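Local coordinates for protein adhesin YadA (Yersinia enterocolitica, PDB 1P9H) that binds collagen as a trimeric outer-membrane adhesin on the bacterial surface, promoting attachment to and invasion of eukaryotic cells, at residues A[69-74]-A[83-88]. Sequence-based numbering, arbitrary orientation.
Sequences GAAVAV and VNSVAI
Gly69 meets the next coil of the roll through its carbonyl: Asn84 N donates to Gly69 O at 2.9 Å. Ala70 follows, its CB lying 3.3 Å from Asn84 OD1. Although the Asn84 side chain sets out away from 69-74, with CG beside its own backbone N (chi1 -64°) the end of the side chain comes back toward 69-74, OD1 lying next to the methyl. Ala70 and Asn84 both have positive phi, evidence that the same turn recurs one coil later. Ala71 places its CB 3.9 Å from Ser85 OG, but that hydroxyl is hydrogen-bonded to Gly82 O, within its own coil.

From Val72 onward the pairing is regular parallel sheet, the two strand axes 4.7 Å apart and 4° from parallel. Both the N and the O of Val72 are turned toward 83-88, the N bonding to Ser85 O and the O accepting from Ala87 N (2.8 Å), while Val74 N reaches Ala87 O. The carbonyls also receive CA-H...O contacts, such as Ala73 CA to Ala87 O at 3.2 Å. Like residues are stacked in register: Val72 over Val86 and Val74 over Ile88, where Val74 CB meets Ile88 CG1 at 3.9 Å. Ala73 and Ala87 occupy the other face.

This coil-on-coil repetition is the left-handed parallel beta-roll of the YadA collagen-binding head. On the Ala73 and Ala87 face, the small side chains pack against strands 79-80 and 93-94 of the second sheet; on the valine and isoleucine face, Val86 and Ile88 meet Tyr102 of a second subunit, and Val74 meets Ile58 of the third. Strands 72-74 and 86-88 are consecutive in the long sheet, flanked by strands 58-60 and 100-102.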
loop_
_atom_site.group_PDB
_atom_site.type_symbol
_atom_site.label_atom_id
_atom_site.label_comp_id
_atom_site.label_asym_id
_atom_site.label_seq_id
_atom_site.Cartn_x
_atom_site.Cartn_y
_atom_site.Cartn_z
ATOM N N GLY A 69 -3.443 -14.772 18.033
ATOM C CA GLY A 69 -4.472 -15.290 17.157
ATOM C C GLY A 69 -4.485 -14.815 15.719
ATOM O O GLY A 69 -4.543 -13.617 15.443
ATOM N N ALA A 70 -4.426 -15.781 14.807
ATOM C CA ALA A 70 -4.474 -15.549 13.368
ATOM C C ALA A 70 -3.420 -14.615 12.776
ATOM O O ALA A 70 -3.515 -14.252 11.605
ATOM C CB ALA A 70 -5.867 -15.065 12.983
ATOM N N ALA A 71 -2.419 -14.234 13.565
ATOM C CA ALA A 71 -1.371 -13.348 13.066
ATOM C C ALA A 71 -0.552 -14.046 11.980
ATOM O O ALA A 71 -0.475 -15.273 11.941
ATOM C CB ALA A 71 -0.466 -12.905 14.210
ATOM N N VAL A 72 0.063 -13.255 11.107
ATOM C CA VAL A 72 0.863 -13.788 10.008
ATOM C C VAL A 72 2.226 -13.113 9.964
ATOM O O VAL A 72 2.314 -11.888 9.919
ATOM C CB VAL A 72 0.155 -13.546 8.651
ATOM C CG1 VAL A 72 1.024 -14.047 7.497
ATOM C CG2 VAL A 72 -1.198 -14.243 8.639
ATOM N N ALA A 73 3.284 -13.916 9.982
ATOM C CA ALA A 73 4.642 -13.390 9.921
ATOM C C ALA A 73 5.426 -14.189 8.894
ATOM O O ALA A 73 5.605 -15.395 9.041
ATOM C CB ALA A 73 5.316 -13.490 11.290
ATOM N N VAL A 74 5.878 -13.515 7.846
ATOM C CA VAL A 74 6.657 -14.168 6.803
ATOM C C VAL A 74 7.911 -13.343 6.550
ATOM O O VAL A 74 7.828 -12.176 6.172
ATOM C CB VAL A 74 5.858 -14.292 5.485
ATOM C CG1 VAL A 74 6.709 -14.996 4.428
ATOM C CG2 VAL A 74 4.571 -15.070 5.728
ATOM N N VAL A 83 -2.979 -9.413 17.661
ATOM C CA VAL A 83 -4.039 -10.299 17.220
ATOM C C VAL A 83 -4.360 -9.857 15.794
ATOM O O VAL A 83 -4.489 -8.661 15.525
ATOM C CB VAL A 83 -5.296 -10.133 18.096
ATOM C CG1 VAL A 83 -6.440 -10.972 17.544
ATOM C CG2 VAL A 83 -4.978 -10.538 19.528
ATOM N N ASN A 84 -4.458 -10.821 14.885
ATOM C CA ASN A 84 -4.766 -10.542 13.483
ATOM C C ASN A 84 -3.774 -9.633 12.763
ATOM O O ASN A 84 -4.104 -9.089 11.713
ATOM C CB ASN A 84 -6.161 -9.923 13.347
ATOM C CG ASN A 84 -7.262 -10.862 13.781
ATOM O OD1 ASN A 84 -7.204 -12.061 13.525
ATOM N ND2 ASN A 84 -8.287 -10.314 14.426
ATOM N N SER A 85 -2.576 -9.455 13.311
ATOM C CA SER A 85 -1.592 -8.601 12.656
ATOM C C SER A 85 -0.876 -9.354 11.539
ATOM O O SER A 85 -0.841 -10.587 11.524
ATOM C CB SER A 85 -0.576 -8.058 13.666
ATOM O OG SER A 85 0.160 -9.095 14.284
ATOM N N VAL A 86 -0.308 -8.603 10.602
ATOM C CA VAL A 86 0.385 -9.187 9.461
ATOM C C VAL A 86 1.709 -8.472 9.228
ATOM O O VAL A 86 1.742 -7.254 9.066
ATOM C CB VAL A 86 -0.472 -9.064 8.180
ATOM C CG1 VAL A 86 0.245 -9.718 7.007
ATOM C CG2 VAL A 86 -1.843 -9.710 8.402
ATOM N N ALA A 87 2.797 -9.233 9.212
ATOM C CA ALA A 87 4.124 -8.663 8.992
ATOM C C ALA A 87 4.884 -9.509 7.984
ATOM O O ALA A 87 5.141 -10.685 8.227
ATOM C CB ALA A 87 4.894 -8.611 10.308
ATOM N N ILE A 88 5.234 -8.917 6.847
ATOM C CA ILE A 88 5.985 -9.643 5.833
ATOM C C ILE A 88 7.199 -8.841 5.401
ATOM O O ILE A 88 7.101 -7.656 5.076
ATOM C CB ILE A 88 5.114 -9.979 4.609
ATOM C CG1 ILE A 88 3.999 -10.941 5.035
ATOM C CG2 ILE A 88 5.977 -10.609 3.505
ATOM C CD1 ILE A 88 3.161 -11.482 3.890
#